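Local structure of superoxide dismutase [Cu-Zn] (7B4O) at residues K5-V10 against F27-D32; G33-A38 against E104-M109; F70-K75 against R85-L90; H116-R121 against G147-G152. The protein catalyses the dismutation of superoxide to oxygen and hydrogen peroxide, as a copper-zinc enzyme, here with zinc in both metal sites. All coordinates share one frame; numbering follows the deposited sequence.

Contact 1: K5-V10 against F27-D32; sequences KTQKAV and FTKSDD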
loop_
_atom_site.group_PDB
_atom_site.type_symbol
_atom_site.label_atom_id
_atom_site.label_comp_id
_atom_site.label_asym_id
_atom_site.label_seq_id
_atom_site.Cartn_x
_atom_site.Cartn_y
_atom_site.Cartn_z
ATOM N N LYS A 5 -1.964 -7.708 -17.736
ATOM C CA LYS A 5 -3.034 -7.494 -16.727
ATOM C C LYS A 5 -2.560 -8.001 -15.361
ATOM O O LYS A 5 -1.969 -9.080 -15.288
ATOM C CB LYS A 5 -4.334 -8.176 -17.162
ATOM C CG LYS A 5 -5.055 -7.433 -18.280
ATOM C CD LYS A 5 -6.344 -8.070 -18.752
ATOM C CE LYS A 5 -7.331 -8.341 -17.633
ATOM N NZ LYS A 5 -8.704 -8.565 -18.144
ATOM N N THR A 6 -2.828 -7.234 -14.319
ATOM C CA THR A 6 -2.540 -7.622 -12.913
ATOM C C THR A 6 -3.250 -8.947 -12.604
ATOM O O THR A 6 -4.484 -9.023 -12.816
ATOM C CB THR A 6 -2.960 -6.515 -11.942
ATOM O OG1 THR A 6 -2.261 -5.329 -12.315
ATOM C CG2 THR A 6 -2.700 -6.879 -10.498
ATOM N N GLN A 7 -2.493 -9.954 -12.157
ATOM C CA GLN A 7 -2.987 -11.307 -11.795
ATOM C C GLN A 7 -2.902 -11.505 -10.282
ATOM O O GLN A 7 -3.480 -12.479 -9.780
ATOM C CB GLN A 7 -2.131 -12.397 -12.446
ATOM C CG GLN A 7 -2.131 -12.374 -13.963
ATOM C CD GLN A 7 -3.520 -12.542 -14.529
ATOM O OE1 GLN A 7 -4.030 -11.657 -15.215
ATOM N NE2 GLN A 7 -4.149 -13.666 -14.222
ATOM N N LYS A 8 -2.164 -10.642 -9.586
ATOM C CA LYS A 8 -1.857 -10.833 -8.154
ATOM C C LYS A 8 -1.788 -9.470 -7.473
ATOM O O LYS A 8 -1.213 -8.527 -8.041
ATOM C CB LYS A 8 -0.536 -11.587 -7.985
ATOM C CG LYS A 8 -0.127 -11.854 -6.548
ATOM C CD LYS A 8 1.082 -12.747 -6.452
ATOM C CE LYS A 8 1.670 -12.768 -5.058
ATOM N NZ LYS A 8 2.919 -13.562 -5.004
ATOM N N ALA A 9 -2.359 -9.384 -6.279
ATOM C CA ALA A 9 -2.232 -8.196 -5.417
ATOM C C ALA A 9 -1.719 -8.660 -4.064
ATOM O O ALA A 9 -1.991 -9.801 -3.667
ATOM C CB ALA A 9 -3.537 -7.458 -5.291
ATOM N N VAL A 10 -0.970 -7.786 -3.414
ATOM C CA VAL A 10 -0.311 -8.110 -2.129
ATOM C C VAL A 10 -0.595 -6.967 -1.166
ATOM O O VAL A 10 -0.485 -5.805 -1.558
ATOM C CB VAL A 10 1.197 -8.341 -2.319
ATOM C CG1 VAL A 10 1.854 -8.658 -0.982
ATOM C CG2 VAL A 10 1.478 -9.442 -3.327
ATOM N N PHE A 27 -3.965 -11.765 -3.022
ATOM C CA PHE A 27 -5.151 -11.908 -3.886
ATOM C C PHE A 27 -4.636 -12.444 -5.212
ATOM O O PHE A 27 -3.828 -11.749 -5.831
ATOM C CB PHE A 27 -5.846 -10.557 -4.058
ATOM C CG PHE A 27 -6.223 -9.865 -2.775
ATOM C CD1 PHE A 27 -5.328 -9.040 -2.113
ATOM C CD2 PHE A 27 -7.500 -10.001 -2.257
ATOM C CE1 PHE A 27 -5.694 -8.409 -0.935
ATOM C CE2 PHE A 27 -7.874 -9.339 -1.100
ATOM C CZ PHE A 27 -6.975 -8.538 -0.441
ATOM N N THR A 28 -5.089 -13.620 -5.634
ATOM C CA THR A 28 -4.592 -14.256 -6.879
ATOM C C THR A 28 -5.794 -14.587 -7.767
ATOM O O THR A 28 -6.725 -15.244 -7.272
ATOM C CB THR A 28 -3.721 -15.471 -6.549
ATOM O OG1 THR A 28 -2.706 -15.042 -5.635
ATOM C CG2 THR A 28 -3.084 -16.071 -7.782
ATOM N N LYS A 29 -5.762 -14.139 -9.021
ATOM C CA LYS A 29 -6.805 -14.500 -10.005
ATOM C C LYS A 29 -6.815 -16.024 -10.110
ATOM O O LYS A 29 -5.733 -16.603 -10.233
ATOM C CB LYS A 29 -6.556 -13.821 -11.354
ATOM C CG LYS A 29 -7.747 -13.828 -12.303
ATOM C CD LYS A 29 -8.867 -12.895 -11.883
ATOM C CE LYS A 29 -10.163 -13.135 -12.628
ATOM N NZ LYS A 29 -10.838 -14.381 -12.186
ATOM N N SER A 30 -7.999 -16.634 -10.011
ATOM C CA SER A 30 -8.244 -18.080 -10.250
ATOM C C SER A 30 -9.335 -18.214 -11.313
ATOM O O SER A 30 -9.955 -17.188 -11.662
ATOM C CB SER A 30 -8.612 -18.798 -8.978
ATOM O OG SER A 30 -9.882 -18.371 -8.512
ATOM N N ASP A 31 -9.566 -19.438 -11.793
ATOM C CA ASP A 31 -10.627 -19.747 -12.791
ATOM C C ASP A 31 -11.978 -19.273 -12.244
ATOM O O ASP A 31 -12.772 -18.732 -13.026
ATOM C CB ASP A 31 -10.672 -21.228 -13.170
ATOM C CG ASP A 31 -10.458 -22.214 -12.032
ATOM O OD1 ASP A 31 -10.793 -21.882 -10.875
ATOM O OD2 ASP A 31 -9.952 -23.311 -12.322
ATOM N N ASP A 32 -12.206 -19.462 -10.944
ATOM C CA ASP A 32 -13.524 -19.309 -10.270
ATOM C C ASP A 32 -13.650 -17.941 -9.582
ATOM O O ASP A 32 -14.703 -17.716 -8.959
ATOM C CB ASP A 32 -13.803 -20.456 -9.294
ATOM C CG ASP A 32 -12.679 -20.815 -8.337
ATOM O OD1 ASP A 32 -11.630 -20.146 -8.382
ATOM O OD2 ASP A 32 -12.865 -21.774 -7.556
#
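A9 and F27 form an antiparallel hydrogen-bonded pair, followed by K8 and T28 as a non-hydrogen-bonded pair, on strands whose local axes approach to 4.8 Å. A9 N donates to F27 O at 2.8 Å, and F27 N returns the bond to A9 O at 2.9 Å. Beyond strand 8-15, K29 N binds Q7 O at 2.9 Å in an almost straight bond (176° at the hydrogen), which carries the pairing into the N-terminal loop. K8 CA adds a CH...O contact to F27 O at 3.2 Å.

On the buried face, A9 CB packs against F27 CD1 at 4.0 Å. F27 has CG beside its own backbone N (chi1 -55°), which brings the ring edge up to the paired strand with A9 O near the ring plane. On the other face, K8 CG passes T28 OG1 at 4.2 Å, and the extended lysine chain then carries its amine away from the contact. The Q7 side chain crosses that of K29 obliquely on the exposed side. K29 then bends at chi2 and chi4, so that NZ folds back onto S30 O at 3.0 Å, beside G33 O, its second partner.

The contact closes the open end of the hairpin made by strands 8-15 and 22-30. On one flank V10 pairs with G150 of strand 143-151 and K8 with G152 just past its end; on the other, T28 pairs with K35 of strand 33-41. A9 and F27 face inward, meeting I149, V34, V36 and the F112 loop.

Contact 2: G33-A38 against E104-M109; sequences GVKVVA and EYIDKM. With ZN (zinc ion), chain G.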
loop_
_atom_site.group_PDB
_atom_site.type_symbol
_atom_site.label_atom_id
_atom_site.label_comp_id
_atom_site.label_asym_id
_atom_site.label_seq_id
_atom_site.Cartn_x
_atom_site.Cartn_y
_atom_site.Cartn_z
ATOM N N GLY A 33 -12.642 -17.067 -9.668
ATOM C CA GLY A 33 -12.694 -15.720 -9.064
ATOM C C GLY A 33 -11.328 -15.258 -8.594
ATOM O O GLY A 33 -10.364 -15.382 -9.349
ATOM N N VAL A 34 -11.248 -14.736 -7.376
ATOM C CA VAL A 34 -9.965 -14.283 -6.769
ATOM C C VAL A 34 -9.759 -15.046 -5.460
ATOM O O VAL A 34 -10.626 -14.985 -4.583
ATOM C CB VAL A 34 -9.915 -12.758 -6.577
ATOM C CG1 VAL A 34 -8.726 -12.333 -5.710
ATOM C CG2 VAL A 34 -9.900 -12.051 -7.921
ATOM N N LYS A 35 -8.644 -15.759 -5.365
ATOM C CA LYS A 35 -8.258 -16.478 -4.135
ATOM C C LYS A 35 -7.656 -15.472 -3.154
ATOM O O LYS A 35 -6.608 -14.854 -3.469
ATOM C CB LYS A 35 -7.274 -17.607 -4.444
ATOM C CG LYS A 35 -6.873 -18.437 -3.233
ATOM C CD LYS A 35 -5.840 -19.474 -3.582
ATOM C CE LYS A 35 -5.434 -20.337 -2.416
ATOM N NZ LYS A 35 -4.549 -21.435 -2.862
ATOM N N VAL A 36 -8.302 -15.332 -2.008
ATOM C CA VAL A 36 -7.825 -14.477 -0.886
ATOM C C VAL A 36 -7.114 -15.395 0.094
ATOM O O VAL A 36 -7.728 -16.381 0.519
ATOM C CB VAL A 36 -8.993 -13.738 -0.212
ATOM C CG1 VAL A 36 -8.514 -12.843 0.919
ATOM C CG2 VAL A 36 -9.783 -12.954 -1.250
ATOM N N VAL A 37 -5.850 -15.101 0.383
ATOM C CA VAL A 37 -5.056 -15.857 1.386
ATOM C C VAL A 37 -4.484 -14.856 2.379
ATOM O O VAL A 37 -3.707 -13.983 1.969
ATOM C CB VAL A 37 -3.934 -16.693 0.748
ATOM C CG1 VAL A 37 -3.135 -17.420 1.827
ATOM C CG2 VAL A 37 -4.480 -17.673 -0.263
ATOM N N ALA A 38 -4.828 -15.010 3.650
ATOM C CA ALA A 38 -4.362 -14.119 4.728
ATOM C C ALA A 38 -3.617 -14.957 5.755
ATOM O O ALA A 38 -4.108 -16.028 6.146
ATOM C CB ALA A 38 -5.507 -13.383 5.355
ATOM N N GLU A 104 -8.440 -18.513 3.873
ATOM C CA GLU A 104 -8.396 -18.787 2.422
ATOM C C GLU A 104 -9.833 -18.925 1.940
ATOM O O GLU A 104 -10.567 -19.738 2.498
ATOM C CB GLU A 104 -7.593 -20.066 2.205
ATOM C CG GLU A 104 -7.261 -20.398 0.789
ATOM C CD GLU A 104 -6.438 -21.678 0.746
ATOM O OE1 GLU A 104 -6.618 -22.410 -0.235
ATOM O OE2 GLU A 104 -5.644 -21.953 1.719
ATOM N N TYR A 105 -10.217 -18.158 0.932
ATOM C CA TYR A 105 -11.535 -18.356 0.279
ATOM C C TYR A 105 -11.469 -17.716 -1.105
ATOM O O TYR A 105 -10.550 -16.923 -1.391
ATOM C CB TYR A 105 -12.685 -17.819 1.138
ATOM C CG TYR A 105 -12.945 -16.347 0.981
ATOM C CD1 TYR A 105 -12.160 -15.404 1.618
ATOM C CD2 TYR A 105 -13.967 -15.894 0.162
ATOM C CE1 TYR A 105 -12.389 -14.050 1.452
ATOM C CE2 TYR A 105 -14.217 -14.544 -0.006
ATOM C CZ TYR A 105 -13.425 -13.619 0.643
ATOM O OH TYR A 105 -13.640 -12.286 0.490
ATOM N N ILE A 106 -12.439 -18.080 -1.934
ATOM C CA ILE A 106 -12.586 -17.570 -3.319
ATOM C C ILE A 106 -13.665 -16.488 -3.312
ATOM O O ILE A 106 -14.843 -16.800 -3.005
ATOM C CB ILE A 106 -12.941 -18.713 -4.283
ATOM C CG1 ILE A 106 -11.911 -19.844 -4.239
ATOM C CG2 ILE A 106 -13.130 -18.156 -5.680
ATOM C CD1 ILE A 106 -10.494 -19.407 -4.529
ATOM N N ASP A 107 -13.267 -15.274 -3.656
ATOM C CA ASP A 107 -14.167 -14.108 -3.765
ATOM C C ASP A 107 -14.511 -13.910 -5.240
ATOM O O ASP A 107 -13.611 -13.890 -6.071
ATOM C CB ASP A 107 -13.522 -12.879 -3.133
ATOM C CG ASP A 107 -14.526 -11.766 -2.939
ATOM O OD1 ASP A 107 -14.921 -11.155 -3.948
ATOM O OD2 ASP A 107 -14.897 -11.524 -1.801
ATOM N N LYS A 108 -15.802 -13.777 -5.548
ATOM C CA LYS A 108 -16.302 -13.674 -6.943
ATOM C C LYS A 108 -16.574 -12.212 -7.315
ATOM O O LYS A 108 -17.024 -11.980 -8.442
ATOM C CB LYS A 108 -17.550 -14.544 -7.086
ATOM C CG LYS A 108 -17.278 -16.032 -6.929
ATOM C CD LYS A 108 -18.359 -16.917 -7.516
ATOM C CE LYS A 108 -17.890 -18.336 -7.760
ATOM N NZ LYS A 108 -17.208 -18.477 -9.070
ATOM N N MET A 109 -16.300 -11.258 -6.427
ATOM C CA MET A 109 -16.637 -9.827 -6.644
ATOM C C MET A 109 -15.379 -8.964 -6.811
ATOM O O MET A 109 -15.435 -7.985 -7.564
ATOM C CB MET A 109 -17.475 -9.289 -5.481
ATOM C CG MET A 109 -18.814 -9.973 -5.357
ATOM S SD MET A 109 -20.011 -8.904 -4.567
ATOM C CE MET A 109 -21.520 -9.866 -4.738
HETATM ZN ZN ZN G . -5.397 -22.501 3.860
#
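The Y105 ring lies alongside V36 and points the same way, with CE1 3.8 Å from V36 CB and the valine set obliquely to the ring. Y105 takes the crowded position, CG between N and the carbonyl carbon (chi1 84°), and its OH donates to D107 OD2 at 2.7 Å, on the anti lone pair. That same oxygen is in a salt bridge with R85, while D107 OD1 accepts from M109 N, an Asx turn at the strand end. Beneath these side chains the backbones pair antiparallel: V34 and V36 each exchange two hydrogen bonds, with D107 and Y105 respectively. This joins strand 33-41 to strand 101-107, the last strand at this side of the Greek-key beta-barrel sheet within the chain. The other face is polar at one end. E104 is extended and splits its carboxylate: OE2 binds a zinc ion at 2.2 Å, with H102 as a further ligand, and OE1 forms a salt bridge 3.5 Å from K35 NZ. K35, also extended, runs past I106, whose CD1 touches K35 CB at 3.7 Å. At G33 a CB would run into D107 O, and the backbone angles would also jam it against D32 O.

Contact 3: F70-K75 against R85-L90; sequences FNPEEK and RHIGDL. With ZN (zinc ion), chain F.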
loop_
_atom_site.group_PDB
_atom_site.type_symbol
_atom_site.label_atom_id
_atom_site.label_comp_id
_atom_site.label_asym_id
_atom_site.label_seq_id
_atom_site.Cartn_x
_atom_site.Cartn_y
_atom_site.Cartn_z
ATOM N N PHE A 70 -15.039 -0.207 1.257
ATOM C CA PHE A 70 -14.957 -0.033 -0.206
ATOM C C PHE A 70 -16.298 -0.498 -0.796
ATOM O O PHE A 70 -16.658 -1.698 -0.706
ATOM C CB PHE A 70 -13.762 -0.778 -0.773
ATOM C CG PHE A 70 -13.607 -0.632 -2.260
ATOM C CD1 PHE A 70 -13.645 0.624 -2.844
ATOM C CD2 PHE A 70 -13.414 -1.736 -3.068
ATOM C CE1 PHE A 70 -13.475 0.773 -4.213
ATOM C CE2 PHE A 70 -13.268 -1.586 -4.443
ATOM C CZ PHE A 70 -13.299 -0.335 -5.005
ATOM N N ASN A 71 -17.041 0.454 -1.358
ATOM C CA ASN A 71 -18.464 0.247 -1.707
ATOM C C ASN A 71 -18.786 0.994 -2.996
ATOM O O ASN A 71 -19.698 1.818 -3.030
ATOM C CB ASN A 71 -19.357 0.678 -0.547
ATOM C CG ASN A 71 -20.816 0.349 -0.780
ATOM O OD1 ASN A 71 -21.145 -0.557 -1.552
ATOM N ND2 ASN A 71 -21.672 1.067 -0.083
ATOM N N PRO A 72 -18.093 0.685 -4.107
ATOM C CA PRO A 72 -18.329 1.406 -5.358
ATOM C C PRO A 72 -19.736 1.160 -5.927
ATOM O O PRO A 72 -20.196 1.990 -6.699
ATOM C CB PRO A 72 -17.230 0.876 -6.276
ATOM C CG PRO A 72 -16.948 -0.508 -5.750
ATOM C CD PRO A 72 -17.068 -0.365 -4.242
ATOM N N GLU A 73 -20.400 0.061 -5.536
ATOM C CA GLU A 73 -21.775 -0.254 -6.028
ATOM C C GLU A 73 -22.839 0.424 -5.155
ATOM O O GLU A 73 -24.002 0.340 -5.519
ATOM C CB GLU A 73 -21.966 -1.766 -6.115
ATOM C CG GLU A 73 -21.159 -2.378 -7.255
ATOM C CD GLU A 73 -21.659 -1.993 -8.645
ATOM O OE1 GLU A 73 -22.882 -2.057 -8.860
ATOM O OE2 GLU A 73 -20.832 -1.603 -9.512
ATOM N N GLU A 74 -22.451 1.064 -4.041
ATOM C CA GLU A 74 -23.391 1.786 -3.136
ATOM C C GLU A 74 -24.445 0.797 -2.631
ATOM O O GLU A 74 -25.663 1.097 -2.692
ATOM C CB GLU A 74 -24.013 2.994 -3.836
ATOM C CG GLU A 74 -22.982 4.041 -4.232
ATOM C CD GLU A 74 -23.506 5.229 -5.024
ATOM O OE1 GLU A 74 -22.677 6.018 -5.530
ATOM O OE2 GLU A 74 -24.728 5.358 -5.144
ATOM N N LYS A 75 -23.992 -0.362 -2.165
ATOM C CA LYS A 75 -24.834 -1.452 -1.634
ATOM C C LYS A 75 -24.719 -1.484 -0.108
ATOM O O LYS A 75 -23.974 -0.668 0.469
ATOM C CB LYS A 75 -24.454 -2.757 -2.337
ATOM C CG LYS A 75 -24.960 -2.787 -3.783
ATOM C CD LYS A 75 -24.661 -4.045 -4.557
ATOM C CE LYS A 75 -25.313 -5.285 -3.991
ATOM N NZ LYS A 75 -26.786 -5.235 -4.092
ATOM N N ARG A 85 -23.888 -6.962 -0.460
ATOM C CA ARG A 85 -22.602 -6.740 0.238
ATOM C C ARG A 85 -21.846 -5.594 -0.426
ATOM O O ARG A 85 -22.081 -5.293 -1.603
ATOM C CB ARG A 85 -21.746 -8.009 0.253
ATOM C CG ARG A 85 -21.287 -8.467 -1.122
ATOM C CD ARG A 85 -20.221 -9.544 -1.040
ATOM N NE ARG A 85 -18.863 -8.993 -1.125
ATOM C CZ ARG A 85 -17.788 -9.692 -1.449
ATOM N NH1 ARG A 85 -17.881 -10.990 -1.688
ATOM N NH2 ARG A 85 -16.621 -9.088 -1.551
ATOM N N HIS A 86 -20.938 -4.997 0.334
ATOM C CA HIS A 86 -19.892 -4.092 -0.180
ATOM C C HIS A 86 -18.836 -4.951 -0.876
ATOM O O HIS A 86 -18.623 -6.096 -0.440
ATOM C CB HIS A 86 -19.245 -3.330 0.984
ATOM C CG HIS A 86 -20.197 -2.510 1.778
ATOM N ND1 HIS A 86 -20.078 -2.331 3.134
ATOM C CD2 HIS A 86 -21.295 -1.819 1.404
ATOM C CE1 HIS A 86 -21.045 -1.533 3.542
ATOM N NE2 HIS A 86 -21.800 -1.218 2.513
ATOM N N ILE A 87 -18.202 -4.426 -1.917
ATOM C CA ILE A 87 -17.027 -5.112 -2.519
ATOM C C ILE A 87 -16.047 -5.450 -1.385
ATOM O O ILE A 87 -15.486 -6.556 -1.386
ATOM C CB ILE A 87 -16.370 -4.270 -3.620
ATOM C CG1 ILE A 87 -17.307 -4.024 -4.807
ATOM C CG2 ILE A 87 -15.074 -4.926 -4.068
ATOM C CD1 ILE A 87 -17.886 -5.272 -5.433
ATOM N N GLY A 88 -15.892 -4.550 -0.418
ATOM C CA GLY A 88 -14.889 -4.732 0.652
ATOM C C GLY A 88 -15.293 -5.715 1.742
ATOM O O GLY A 88 -14.520 -5.854 2.715
ATOM N N ASP A 89 -16.460 -6.354 1.669
ATOM C CA ASP A 89 -16.965 -7.221 2.764
ATOM C C ASP A 89 -16.373 -8.621 2.662
ATOM O O ASP A 89 -16.997 -9.508 2.070
ATOM C CB ASP A 89 -18.495 -7.237 2.785
ATOM C CG ASP A 89 -19.081 -5.913 3.223
ATOM O OD1 ASP A 89 -18.313 -5.059 3.768
ATOM O OD2 ASP A 89 -20.304 -5.734 3.017
ATOM N N LEU A 90 -15.175 -8.815 3.236
ATOM C CA LEU A 90 -14.468 -10.115 3.185
ATOM C C LEU A 90 -14.701 -10.896 4.489
ATOM O O LEU A 90 -14.021 -11.897 4.679
ATOM C CB LEU A 90 -12.973 -9.896 2.928
ATOM C CG LEU A 90 -12.598 -8.938 1.797
ATOM C CD1 LEU A 90 -11.118 -9.060 1.483
ATOM C CD2 LEU A 90 -13.405 -9.159 0.521
HETATM ZN ZN ZN F . -19.219 -3.535 4.506
HETATM O O HOH W 1 -19.845 -2.142 -3.441
#
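R85 O lies 3.5 Å from K75 CB, and the R85 side chain turns back over its own segment. Its NE donates to H86 O at 3.0 Å and NH2 to I87 O, both partners in the guanidinium plane, while D89 O sits over one guanidinium face. H86 O also takes D89 N, from the opposite face of its plane, closing a type I turn. H86 ND1 binds zinc at 2.0 Å, and K75 O lies in plane at the edge of the ring. N71 holds CG anti to its backbone N (chi1 -174°), which lays the amide across this imidazole, its plane 50° from the ring. N71 also clasps its own turn: OD1 receives K75 N at 2.9 Å on a lone pair, ND2 donates to K75 O, and a water on OD1 accepts from E73 N and I87 N. An alanine here takes away both ties to the K75 backbone and the water's acceptor, and the turn beside H86 would probably be freer to shift. I87 wedges in next, CG2 at 3.7 Å from F70 CD2 and CG1 against P72, whose CD rests over the centre of the F70 ring. G88 N donates to F70 O at 3.0 Å. D89 OD1 binds the zinc at 1.9 Å, and its OD2 receives H86 N from above the carboxylate plane. H69 and H77 complete this site, which corresponds to the zinc site of the family. F70 and G88 hydrogen-bond to I52 of strand 46-53; L90, at the start of strand 89-95, packs on F50; and R85 reaches D107 of strand 101-107.

Contact 4: H116-R121 against G147-G152; sequences HSIIGR and GVIGIG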
loop_
_atom_site.group_PDB
_atom_site.type_symbol
_atom_site.label_atom_id
_atom_site.label_comp_id
_atom_site.label_asym_id
_atom_site.label_seq_id
_atom_site.Cartn_x
_atom_site.Cartn_y
_atom_site.Cartn_z
ATOM N N HIS A 116 -14.287 -1.190 -9.818
ATOM C CA HIS A 116 -14.323 -2.120 -8.658
ATOM C C HIS A 116 -12.902 -2.509 -8.226
ATOM O O HIS A 116 -12.805 -3.358 -7.314
ATOM C CB HIS A 116 -15.128 -3.388 -8.983
ATOM C CG HIS A 116 -16.594 -3.179 -9.135
ATOM N ND1 HIS A 116 -17.482 -4.240 -9.322
ATOM C CD2 HIS A 116 -17.341 -2.052 -9.129
ATOM C CE1 HIS A 116 -18.701 -3.763 -9.426
ATOM N NE2 HIS A 116 -18.640 -2.427 -9.310
ATOM N N SER A 117 -11.846 -1.991 -8.874
ATOM C CA SER A 117 -10.458 -2.453 -8.607
ATOM C C SER A 117 -10.137 -2.226 -7.135
ATOM O O SER A 117 -10.376 -1.123 -6.631
ATOM C CB SER A 117 -9.401 -1.807 -9.456
ATOM O OG SER A 117 -8.116 -2.288 -9.072
ATOM N N ILE A 118 -9.548 -3.230 -6.495
ATOM C CA ILE A 118 -9.109 -3.131 -5.075
ATOM C C ILE A 118 -7.694 -2.573 -5.002
ATOM O O ILE A 118 -7.220 -2.333 -3.873
ATOM C CB ILE A 118 -9.234 -4.482 -4.359
ATOM C CG1 ILE A 118 -8.267 -5.526 -4.924
ATOM C CG2 ILE A 118 -10.685 -4.937 -4.376
ATOM C CD1 ILE A 118 -8.144 -6.747 -4.063
ATOM N N ILE A 119 -7.020 -2.368 -6.127
ATOM C CA ILE A 119 -5.618 -1.862 -6.102
ATOM C C ILE A 119 -5.623 -0.442 -5.534
ATOM O O ILE A 119 -6.378 0.412 -6.010
ATOM C CB ILE A 119 -4.972 -1.912 -7.497
ATOM C CG1 ILE A 119 -4.939 -3.326 -8.077
ATOM C CG2 ILE A 119 -3.593 -1.284 -7.455
ATOM C CD1 ILE A 119 -4.234 -4.352 -7.247
ATOM N N GLY A 120 -4.775 -0.202 -4.537
ATOM C CA GLY A 120 -4.632 1.113 -3.888
ATOM C C GLY A 120 -5.681 1.345 -2.816
ATOM O O GLY A 120 -5.684 2.436 -2.228
ATOM N N ARG A 121 -6.534 0.363 -2.546
ATOM C CA ARG A 121 -7.463 0.434 -1.401
ATOM C C ARG A 121 -6.725 -0.114 -0.176
ATOM O O ARG A 121 -5.567 -0.551 -0.310
ATOM C CB ARG A 121 -8.758 -0.328 -1.701
ATOM C CG ARG A 121 -9.426 0.083 -3.006
ATOM C CD ARG A 121 -9.891 1.516 -3.005
ATOM N NE ARG A 121 -10.365 1.922 -4.324
ATOM C CZ ARG A 121 -10.970 3.070 -4.593
ATOM N NH1 ARG A 121 -11.222 3.938 -3.631
ATOM N NH2 ARG A 121 -11.330 3.337 -5.838
ATOM N N GLY A 147 -3.336 -1.900 5.984
ATOM C CA GLY A 147 -2.322 -1.968 4.929
ATOM C C GLY A 147 -2.908 -1.562 3.603
ATOM O O GLY A 147 -4.131 -1.533 3.495
ATOM N N VAL A 148 -2.059 -1.260 2.645
ATOM C CA VAL A 148 -2.481 -0.839 1.290
ATOM C C VAL A 148 -2.257 -1.994 0.323
ATOM O O VAL A 148 -1.227 -2.660 0.372
ATOM C CB VAL A 148 -1.774 0.454 0.857
ATOM C CG1 VAL A 148 -2.166 0.857 -0.565
ATOM C CG2 VAL A 148 -2.067 1.577 1.838
ATOM N N ILE A 149 -3.234 -2.227 -0.536
ATOM C CA ILE A 149 -3.215 -3.334 -1.524
ATOM C C ILE A 149 -2.437 -2.886 -2.760
ATOM O O ILE A 149 -2.836 -1.903 -3.420
ATOM C CB ILE A 149 -4.649 -3.758 -1.866
ATOM C CG1 ILE A 149 -5.420 -4.161 -0.613
ATOM C CG2 ILE A 149 -4.643 -4.869 -2.912
ATOM C CD1 ILE A 149 -6.924 -4.292 -0.826
ATOM N N GLY A 150 -1.348 -3.593 -3.052
ATOM C CA GLY A 150 -0.463 -3.261 -4.170
ATOM C C GLY A 150 -0.473 -4.305 -5.266
ATOM O O GLY A 150 -0.949 -5.436 -5.047
ATOM N N ILE A 151 0.117 -3.928 -6.396
ATOM C CA ILE A 151 0.257 -4.808 -7.586
ATOM C C ILE A 151 1.406 -5.785 -7.339
ATOM O O ILE A 151 2.529 -5.321 -7.079
ATOM C CB ILE A 151 0.473 -3.937 -8.833
ATOM C CG1 ILE A 151 -0.766 -3.085 -9.109
ATOM C CG2 ILE A 151 0.861 -4.783 -10.031
ATOM C CD1 ILE A 151 -0.551 -1.997 -10.122
ATOM N N GLY A 152 1.131 -7.085 -7.446
ATOM C CA GLY A 152 2.146 -8.151 -7.359
ATOM C C GLY A 152 2.606 -8.621 -8.720
ATOM O O GLY A 152 1.925 -8.334 -9.710
#
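I149 keeps CG1 beside its backbone N and CG2 anti to it (chi1 -57°), so one branch leans on R121 O and the other meets I118 CD1 at 4.1 Å. I118 answers with CG1 between its N and carbonyl carbon (chi1 66°), crossing the partner at a slant, while I118 O presses against I149 CB at 3.6 Å. I149 is held at both ends of its own backbone: its O accepts from G120 N at 2.8 Å and its N donates to R121 O at 2.9 Å. The segment 118-121 is a type II beta turn with G120 at positive phi (83°), preceded by an ST turn in which S117 OG accepts I119 N. Replacing I149 by an alanine would probably leave I118 CD1 without its neighbour and open a gap between turn and strand. The loop before strand 122-126 is thus fastened to strand 143-151 of the beta barrel, whose other edge pairs G150 with V10 of strand 8-15, and G152 with K8 just beyond. I119 CG2 lies across I151 CG1 at 3.7 Å, the side chains at about a right angle. The same surface meets the second subunit: G120 and I151 make backbone hydrogen bonds to it, V148 packs on V148 of the other chain, and I119 on its G120. R121 starts out away from the strand, its NH1 hydrogen-bonded to E54 O.

Contacts 1 and 2 lie side by side in one sheet, joined by the T28-K35 pairing between strands 22-30 and 33-41; both are partly buried, with apolar residues inside and lysines outside. Contact 4 flanks contact 1 on strand 143-151, where its I149 packs on A9; it is buried, made of aliphatic branches and two backbone bonds, and also forms part of the subunit interface. Contact 3, likewise buried, is loop against loop, with polar clasps and a metal in place of strand pairing. It reaches contact 2 through the R85-D107 salt bridge and contact 4 through F70. Contacts 2 and 3 each hold zinc, one at an outer glutamate, the other within a buried site.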